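Local atomic coordinates of shikimate dehydrogenase (NADP(+)) (Thermus thermophilus, PDB entry 2D5C), a protein that catalyses the reversible NADPH-linked reduction of 3-dehydroshikimate to shikimate, a step of chorismate and aromatic amino acid biosynthesis. Residues 38-51 against 61-73. Sequence-based numbering, arbitrary orientation.
With SKM ((3R,4S,5R)-3,4,5-trihydroxycyclohex-1-ene-1-carboxylic acid), chain E.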
ATOM      1  N   THR A  38       2.173  -1.686  22.910  1.00 38.09           N
ATOM      2  CA  THR A  38       3.309  -0.894  22.470  1.00 41.23           C
ATOM      3  C   THR A  38       3.355   0.485  23.114  1.00 45.38           C
ATOM      4  O   THR A  38       2.572   1.372  22.768  1.00 42.62           O
ATOM      5  CB  THR A  38       3.290  -0.711  20.929  1.00 39.68           C
ATOM      6  OG1 THR A  38       3.331  -1.998  20.298  1.00 36.29           O
ATOM      7  CG2 THR A  38       4.495   0.101  20.467  1.00 36.40           C
ATOM      8  N   PRO A  39       4.257   0.670  24.088  1.00 47.56           N
ATOM      9  CA  PRO A  39       4.384   1.966  24.761  1.00 49.78           C
ATOM     10  C   PRO A  39       5.142   2.910  23.834  1.00 49.36           C
ATOM     11  O   PRO A  39       5.941   2.465  23.012  1.00 45.91           O
ATOM     12  CB  PRO A  39       5.195   1.632  26.013  1.00 47.42           C
ATOM     13  CG  PRO A  39       4.868   0.187  26.260  1.00 53.21           C
ATOM     14  CD  PRO A  39       4.933  -0.382  24.867  1.00 52.99           C
ATOM     15  N   LEU A  40       4.915   4.206  23.980  1.00 50.82           N
ATOM     16  CA  LEU A  40       5.582   5.190  23.134  1.00 48.03           C
ATOM     17  C   LEU A  40       7.075   4.926  22.891  1.00 51.14           C
ATOM     18  O   LEU A  40       7.545   4.936  21.746  1.00 49.57           O
ATOM     19  CB  LEU A  40       5.389   6.588  23.733  1.00 50.95           C
ATOM     20  CG  LEU A  40       4.970   7.712  22.774  1.00 55.31           C
ATOM     21  CD1 LEU A  40       4.770   8.978  23.584  1.00 55.31           C
ATOM     22  CD2 LEU A  40       6.018   7.947  21.678  1.00 53.11           C
ATOM     23  N   GLU A  41       7.814   4.651  23.964  1.00 46.81           N
ATOM     24  CA  GLU A  41       9.249   4.414  23.829  1.00 50.07           C
ATOM     25  C   GLU A  41       9.551   3.179  22.981  1.00 45.88           C
ATOM     26  O   GLU A  41      10.653   3.039  22.443  1.00 47.81           O
ATOM     27  CB  GLU A  41       9.896   4.279  25.213  1.00 55.97           C
ATOM     28  CG  GLU A  41      11.200   5.083  25.392  1.00 62.41           C
ATOM     29  CD  GLU A  41      10.949   6.572  25.600  1.00 65.90           C
ATOM     30  OE1 GLU A  41       9.781   7.008  25.474  1.00 67.96           O
ATOM     31  OE2 GLU A  41      11.913   7.310  25.892  1.00 66.18           O
ATOM     32  N   ALA A  42       8.575   2.283  22.863  1.00 43.20           N
ATOM     33  CA  ALA A  42       8.769   1.061  22.082  1.00 42.25           C
ATOM     34  C   ALA A  42       8.365   1.223  20.612  1.00 40.43           C
ATOM     35  O   ALA A  42       8.683   0.372  19.784  1.00 41.82           O
ATOM     36  CB  ALA A  42       7.974  -0.091  22.713  1.00 37.55           C
ATOM     37  N   LEU A  43       7.684   2.320  20.299  1.00 38.12           N
ATOM     38  CA  LEU A  43       7.211   2.586  18.937  1.00 40.92           C
ATOM     39  C   LEU A  43       8.250   2.462  17.818  1.00 41.18           C
ATOM     40  O   LEU A  43       8.006   1.783  16.818  1.00 39.40           O
ATOM     41  CB  LEU A  43       6.551   3.971  18.871  1.00 38.90           C
ATOM     42  CG  LEU A  43       5.845   4.346  17.553  1.00 42.02           C
ATOM     43  CD1 LEU A  43       4.777   3.307  17.199  1.00 31.14           C
ATOM     44  CD2 LEU A  43       5.200   5.721  17.694  1.00 34.90           C
ATOM     45  N   PRO A  44       9.412   3.124  17.956  1.00 39.17           N
ATOM     46  CA  PRO A  44      10.438   3.038  16.910  1.00 39.83           C
ATOM     47  C   PRO A  44      10.845   1.609  16.570  1.00 41.30           C
ATOM     48  O   PRO A  44      10.868   1.223  15.401  1.00 41.40           O
ATOM     49  CB  PRO A  44      11.588   3.853  17.495  1.00 43.22           C
ATOM     50  CG  PRO A  44      10.858   4.922  18.260  1.00 37.54           C
ATOM     51  CD  PRO A  44       9.791   4.118  18.977  1.00 44.45           C
ATOM     52  N   GLY A  45      11.170   0.827  17.594  1.00 36.01           N
ATOM     53  CA  GLY A  45      11.561  -0.549  17.362  1.00 37.13           C
ATOM     54  C   GLY A  45      10.398  -1.378  16.856  1.00 37.61           C
ATOM     55  O   GLY A  45      10.586  -2.323  16.087  1.00 38.30           O
ATOM     56  N   ARG A  46       9.194  -1.009  17.282  1.00 30.85           N
ATOM     57  CA  ARG A  46       7.973  -1.711  16.899  1.00 36.02           C
ATOM     58  C   ARG A  46       7.678  -1.539  15.408  1.00 36.18           C
ATOM     59  O   ARG A  46       7.260  -2.484  14.741  1.00 31.54           O
ATOM     60  CB  ARG A  46       6.791  -1.188  17.721  1.00 34.56           C
ATOM     61  CG  ARG A  46       5.489  -1.964  17.521  1.00 43.14           C
ATOM     62  CD  ARG A  46       5.533  -3.347  18.173  1.00 45.48           C
ATOM     63  NE  ARG A  46       5.427  -3.264  19.629  1.00 43.83           N
ATOM     64  CZ  ARG A  46       6.393  -3.598  20.476  1.00 42.22           C
ATOM     65  NH1 ARG A  46       7.555  -4.046  20.024  1.00 47.53           N
ATOM     66  NH2 ARG A  46       6.198  -3.479  21.778  1.00 44.92           N
ATOM     67  N   LEU A  47       7.884  -0.332  14.888  1.00 36.41           N
ATOM     68  CA  LEU A  47       7.632  -0.090  13.468  1.00 33.48           C
ATOM     69  C   LEU A  47       8.679  -0.800  12.618  1.00 34.69           C
ATOM     70  O   LEU A  47       8.413  -1.180  11.473  1.00 34.97           O
ATOM     71  CB  LEU A  47       7.628   1.413  13.168  1.00 32.49           C
ATOM     72  CG  LEU A  47       6.507   2.235  13.810  1.00 32.34           C
ATOM     73  CD1 LEU A  47       6.710   3.703  13.473  1.00 35.58           C
ATOM     74  CD2 LEU A  47       5.136   1.766  13.319  1.00 29.43           C
ATOM     75  N   LYS A  48       9.873  -0.988  13.177  1.00 33.64           N
ATOM     76  CA  LYS A  48      10.938  -1.686  12.461  1.00 36.20           C
ATOM     77  C   LYS A  48      10.479  -3.113  12.219  1.00 34.98           C
ATOM     78  O   LYS A  48      10.701  -3.680  11.152  1.00 36.69           O
ATOM     79  CB  LYS A  48      12.231  -1.707  13.287  1.00 38.77           C
ATOM     80  CG  LYS A  48      13.242  -0.629  12.918  1.00 47.91           C
ATOM     81  CD  LYS A  48      14.478  -1.241  12.258  1.00 51.80           C
ATOM     82  CE  LYS A  48      15.232  -2.152  13.221  1.00 56.08           C
ATOM     83  NZ  LYS A  48      16.417  -2.792  12.589  1.00 60.18           N
ATOM     84  N   GLU A  49       9.840  -3.693  13.229  1.00 33.68           N
ATOM     85  CA  GLU A  49       9.338  -5.053  13.127  1.00 35.02           C
ATOM     86  C   GLU A  49       8.182  -5.108  12.144  1.00 31.85           C
ATOM     87  O   GLU A  49       8.069  -6.050  11.363  1.00 31.23           O
ATOM     88  CB  GLU A  49       8.877  -5.544  14.495  1.00 38.24           C
ATOM     89  CG  GLU A  49      10.006  -5.721  15.484  1.00 48.88           C
ATOM     90  CD  GLU A  49       9.506  -5.809  16.911  1.00 57.16           C
ATOM     91  OE1 GLU A  49       8.907  -4.823  17.397  1.00 54.09           O
ATOM     92  OE2 GLU A  49       9.711  -6.864  17.547  1.00 64.79           O
ATOM     93  N   VAL A  50       7.329  -4.088  12.183  1.00 30.74           N
ATOM     94  CA  VAL A  50       6.181  -4.015  11.281  1.00 27.64           C
ATOM     95  C   VAL A  50       6.654  -4.080   9.837  1.00 29.21           C
ATOM     96  O   VAL A  50       6.026  -4.714   8.993  1.00 27.75           O
ATOM     97  CB  VAL A  50       5.381  -2.709  11.500  1.00 25.49           C
ATOM     98  CG1 VAL A  50       4.296  -2.567  10.430  1.00 28.37           C
ATOM     99  CG2 VAL A  50       4.740  -2.721  12.869  1.00 31.87           C
ATOM    100  N   ARG A  51       7.776  -3.432   9.557  1.00 31.02           N
ATOM    101  CA  ARG A  51       8.322  -3.420   8.209  1.00 27.58           C
ATOM    102  C   ARG A  51       8.637  -4.813   7.692  1.00 27.52           C
ATOM    103  O   ARG A  51       8.569  -5.066   6.491  1.00 29.76           O
ATOM    104  CB  ARG A  51       9.599  -2.577   8.162  1.00 31.02           C
ATOM    105  CG  ARG A  51       9.380  -1.096   8.411  1.00 35.70           C
ATOM    106  CD  ARG A  51      10.709  -0.364   8.506  1.00 35.97           C
ATOM    107  NE  ARG A  51      10.527   1.062   8.753  1.00 38.09           N
ATOM    108  CZ  ARG A  51      10.329   1.967   7.803  1.00 33.37           C
ATOM    109  NH1 ARG A  51      10.288   1.604   6.525  1.00 31.54           N
ATOM    110  NH2 ARG A  51      10.169   3.240   8.132  1.00 35.98           N
ATOM    111  N   LEU A  61      -3.714   5.086  20.986  1.00 42.38           N
ATOM    112  CA  LEU A  61      -2.924   5.799  21.994  1.00 39.88           C
ATOM    113  C   LEU A  61      -1.760   4.969  22.513  1.00 44.27           C
ATOM    114  O   LEU A  61      -1.877   3.753  22.684  1.00 43.90           O
ATOM    115  CB  LEU A  61      -3.772   6.181  23.204  1.00 46.57           C
ATOM    116  CG  LEU A  61      -4.863   7.238  23.099  1.00 52.04           C
ATOM    117  CD1 LEU A  61      -6.028   6.715  22.278  1.00 51.68           C
ATOM    118  CD2 LEU A  61      -5.318   7.588  24.507  1.00 53.67           C
ATOM    119  N   PRO A  62      -0.613   5.618  22.764  1.00 42.12           N
ATOM    120  CA  PRO A  62      -0.374   7.054  22.575  1.00 42.49           C
ATOM    121  C   PRO A  62       0.623   7.177  21.423  1.00 40.44           C
ATOM    122  O   PRO A  62       1.612   7.905  21.515  1.00 36.49           O
ATOM    123  CB  PRO A  62       0.255   7.449  23.897  1.00 45.45           C
ATOM    124  CG  PRO A  62       1.198   6.293  24.113  1.00 46.81           C
ATOM    125  CD  PRO A  62       0.385   5.056  23.693  1.00 45.94           C
ATOM    126  N   LEU A  63       0.344   6.465  20.336  1.00 39.45           N
ATOM    127  CA  LEU A  63       1.254   6.423  19.200  1.00 35.93           C
ATOM    128  C   LEU A  63       0.871   7.148  17.912  1.00 35.96           C
ATOM    129  O   LEU A  63       1.714   7.298  17.034  1.00 34.31           O
ATOM    130  CB  LEU A  63       1.524   4.956  18.851  1.00 38.42           C
ATOM    131  CG  LEU A  63       1.834   4.016  20.023  1.00 38.34           C
ATOM    132  CD1 LEU A  63       1.808   2.576  19.533  1.00 37.64           C
ATOM    133  CD2 LEU A  63       3.185   4.364  20.627  1.00 36.11           C
ATOM    134  N   LYS A  64      -0.372   7.608  17.801  1.00 32.13           N
ATOM    135  CA  LYS A  64      -0.833   8.239  16.567  1.00 32.38           C
ATOM    136  C   LYS A  64      -0.097   9.467  16.046  1.00 34.99           C
ATOM    137  O   LYS A  64       0.013   9.645  14.830  1.00 30.63           O
ATOM    138  CB  LYS A  64      -2.324   8.559  16.661  1.00 29.00           C
ATOM    139  CG  LYS A  64      -3.230   7.332  16.699  1.00 32.67           C
ATOM    140  CD  LYS A  64      -4.680   7.762  16.572  1.00 32.89           C
ATOM    141  CE  LYS A  64      -5.628   6.582  16.569  1.00 36.39           C
ATOM    142  NZ  LYS A  64      -7.027   7.063  16.591  1.00 27.25           N
ATOM    143  N   GLU A  65       0.401  10.315  16.938  1.00 34.75           N
ATOM    144  CA  GLU A  65       1.108  11.507  16.489  1.00 30.34           C
ATOM    145  C   GLU A  65       2.593  11.248  16.313  1.00 35.53           C
ATOM    146  O   GLU A  65       3.203  11.706  15.350  1.00 32.51           O
ATOM    147  CB  GLU A  65       0.907  12.654  17.483  1.00 37.28           C
ATOM    148  CG  GLU A  65      -0.549  13.027  17.737  1.00 37.19           C
ATOM    149  CD  GLU A  65      -1.339  11.919  18.420  1.00 48.34           C
ATOM    150  OE1 GLU A  65      -0.816  11.299  19.373  1.00 42.13           O
ATOM    151  OE2 GLU A  65      -2.494  11.674  18.006  1.00 53.85           O
ATOM    152  N   ALA A  66       3.175  10.512  17.249  1.00 31.91           N
ATOM    153  CA  ALA A  66       4.595  10.217  17.191  1.00 32.36           C
ATOM    154  C   ALA A  66       4.971   9.358  15.991  1.00 32.44           C
ATOM    155  O   ALA A  66       6.115   9.382  15.541  1.00 32.53           O
ATOM    156  CB  ALA A  66       5.028   9.529  18.474  1.00 32.31           C
ATOM    157  N   ALA A  67       4.004   8.606  15.474  1.00 31.09           N
ATOM    158  CA  ALA A  67       4.259   7.710  14.352  1.00 32.76           C
ATOM    159  C   ALA A  67       4.669   8.381  13.038  1.00 30.70           C
ATOM    160  O   ALA A  67       5.509   7.851  12.306  1.00 29.40           O
ATOM    161  CB  ALA A  67       3.038   6.825  14.117  1.00 33.48           C
ATOM    162  N   LEU A  68       4.083   9.537  12.742  1.00 30.56           N
ATOM    163  CA  LEU A  68       4.379  10.230  11.485  1.00 29.99           C
ATOM    164  C   LEU A  68       5.864  10.386  11.176  1.00 33.99           C
ATOM    165  O   LEU A  68       6.288  10.217  10.032  1.00 30.46           O
ATOM    166  CB  LEU A  68       3.693  11.603  11.461  1.00 27.38           C
ATOM    167  CG  LEU A  68       2.188  11.578  11.173  1.00 31.52           C
ATOM    168  CD1 LEU A  68       1.453  10.952  12.364  1.00 27.85           C
ATOM    169  CD2 LEU A  68       1.685  12.990  10.913  1.00 29.59           C
ATOM    170  N   ALA A  69       6.662  10.680  12.194  1.00 33.45           N
ATOM    171  CA  ALA A  69       8.093  10.868  11.990  1.00 32.18           C
ATOM    172  C   ALA A  69       8.844   9.594  11.607  1.00 36.94           C
ATOM    173  O   ALA A  69       9.960   9.663  11.090  1.00 34.34           O
ATOM    174  CB  ALA A  69       8.714  11.478  13.245  1.00 33.60           C
ATOM    175  N   HIS A  70       8.242   8.432  11.858  1.00 29.71           N
ATOM    176  CA  HIS A  70       8.902   7.171  11.540  1.00 32.33           C
ATOM    177  C   HIS A  70       8.330   6.478  10.312  1.00 33.20           C
ATOM    178  O   HIS A  70       8.589   5.292  10.096  1.00 37.58           O
ATOM    179  CB  HIS A  70       8.825   6.207  12.726  1.00 34.55           C
ATOM    180  CG  HIS A  70       9.421   6.750  13.987  1.00 35.09           C
ATOM    181  ND1 HIS A  70       8.653   7.249  15.018  1.00 40.53           N
ATOM    182  CD2 HIS A  70      10.711   6.892  14.372  1.00 38.12           C
ATOM    183  CE1 HIS A  70       9.447   7.678  15.985  1.00 35.29           C
ATOM    184  NE2 HIS A  70      10.699   7.472  15.617  1.00 39.30           N
ATOM    185  N   LEU A  71       7.560   7.207   9.508  1.00 31.24           N
ATOM    186  CA  LEU A  71       6.968   6.618   8.314  1.00 28.48           C
ATOM    187  C   LEU A  71       7.639   7.145   7.054  1.00 28.23           C
ATOM    188  O   LEU A  71       8.226   8.230   7.059  1.00 32.06           O
ATOM    189  CB  LEU A  71       5.467   6.913   8.283  1.00 26.36           C
ATOM    190  CG  LEU A  71       4.727   6.497   9.563  1.00 27.68           C
ATOM    191  CD1 LEU A  71       3.250   6.823   9.410  1.00 24.46           C
ATOM    192  CD2 LEU A  71       4.924   4.998   9.832  1.00 28.65           C
ATOM    193  N   ASP A  72       7.559   6.383   5.973  1.00 23.75           N
ATOM    194  CA  ASP A  72       8.177   6.804   4.716  1.00 23.22           C
ATOM    195  C   ASP A  72       7.311   7.789   3.946  1.00 22.04           C
ATOM    196  O   ASP A  72       7.809   8.561   3.138  1.00 26.24           O
ATOM    197  CB  ASP A  72       8.446   5.604   3.806  1.00 28.05           C
ATOM    198  CG  ASP A  72       9.435   4.632   4.403  1.00 33.98           C
ATOM    199  OD1 ASP A  72       8.993   3.688   5.075  1.00 27.76           O
ATOM    200  OD2 ASP A  72      10.652   4.823   4.202  1.00 39.13           O
ATOM    201  N   TRP A  73       6.009   7.754   4.198  1.00 23.52           N
ATOM    202  CA  TRP A  73       5.063   8.624   3.498  1.00 22.97           C
ATOM    203  C   TRP A  73       3.825   8.756   4.374  1.00 21.64           C
ATOM    204  O   TRP A  73       3.422   7.783   5.007  1.00 19.80           O
ATOM    205  CB  TRP A  73       4.669   7.972   2.166  1.00 22.04           C
ATOM    206  CG  TRP A  73       3.682   8.734   1.304  1.00 23.27           C
ATOM    207  CD1 TRP A  73       3.981   9.632   0.314  1.00 28.48           C
ATOM    208  CD2 TRP A  73       2.252   8.624   1.323  1.00 20.90           C
ATOM    209  NE1 TRP A  73       2.829  10.078  -0.284  1.00 23.04           N
ATOM    210  CE2 TRP A  73       1.753   9.477   0.313  1.00 23.09           C
ATOM    211  CE3 TRP A  73       1.344   7.888   2.095  1.00 19.25           C
ATOM    212  CZ2 TRP A  73       0.383   9.613   0.054  1.00 23.77           C
ATOM    213  CZ3 TRP A  73      -0.021   8.021   1.840  1.00 24.11           C
ATOM    214  CH2 TRP A  73      -0.488   8.880   0.824  1.00 28.34           C
TER
HETATM  215  O12 SKM E 301      -8.290   4.567  15.035  1.00 33.18           O
HETATM  216  C8  SKM E 301      -8.694   3.398  15.763  1.00 35.91           C
HETATM  217  C6  SKM E 301      -7.580   2.320  15.672  1.00 34.81           C
HETATM  218  O7  SKM E 301      -7.357   1.997  14.301  1.00 29.00           O
HETATM  219  C5  SKM E 301      -7.977   1.034  16.442  1.00 34.69           C
HETATM  220  C4  SKM E 301      -8.712   1.321  17.752  1.00 42.15           C
HETATM  221  C1  SKM E 301      -8.943   0.182  18.678  1.00 44.77           C
HETATM  222  O2  SKM E 301      -8.499  -1.046  18.346  1.00 36.55           O
HETATM  223  O3  SKM E 301      -9.528   0.347  19.739  1.00 46.76           O
HETATM  224  C10 SKM E 301      -9.154   2.533  18.102  1.00 38.77           C
HETATM  225  C9  SKM E 301      -8.972   3.772  17.251  1.00 39.36           C
HETATM  226  O11 SKM E 301      -7.862   4.523  17.770  1.00 40.58           O
HETATM  227  O   HOH W   1      10.524   2.876  10.947  1.00 40.47           O
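Leu43 has CG anti to its backbone N (chi1 -173°), and Leu63 has CG beside its own (chi1 -46°). These torsions bring the two side chains past each other in opposite directions, with Leu43 CD2 3.8 Å from Leu63 CD2. The contact belongs to the substrate-binding domain of shikimate dehydrogenase. It packs helix 43-53 against the turns that join strand 56-59 to strand 73-74 of the mixed sheet. Pro62, which follows a cis peptide bond, meets Leu40: its O lies 3.6 Å from Leu40 CG.

Leu63 also reaches the start of 38-51. Its CD1 lies 3.5 Å from Thr38 O, and its CD2 lies 3.6 Å from Leu40 CA. Leu43 CD2 extends further, to Ala66 CB and the backbone N of Ala67. Leu40 CD2 adds a contact to Ala66 CB on the more exposed flank. Leu7 of strand 2-8 also touches Thr38 and Leu63.

The next residue, Lys64, is the catalytic proton acceptor. Its CB points away from the helix, and its extended chain carries NZ to shikimate, 2.9 Å from SKM O11 and 3.2 Å from SKM O12. Asp100 forms a salt bridge with the same NZ.

One helical turn beyond Leu43, Leu47 CD1 meets His70 CB at 3.4 Å. Pro44 CG touches the same histidine at NE2. At the far end Arg51 and Asp72 form a salt bridge, with the guanidinium and carboxylate planes 86° apart. Gly92 O also accepts from Arg51 NH1, and Leu94 N donates to Asp72 OD1. A water accepts from Arg51 NE and donates to His70 O. Arg51 NH1 meets the syn lone pair of Asp72 OD1 at 2.9 Å.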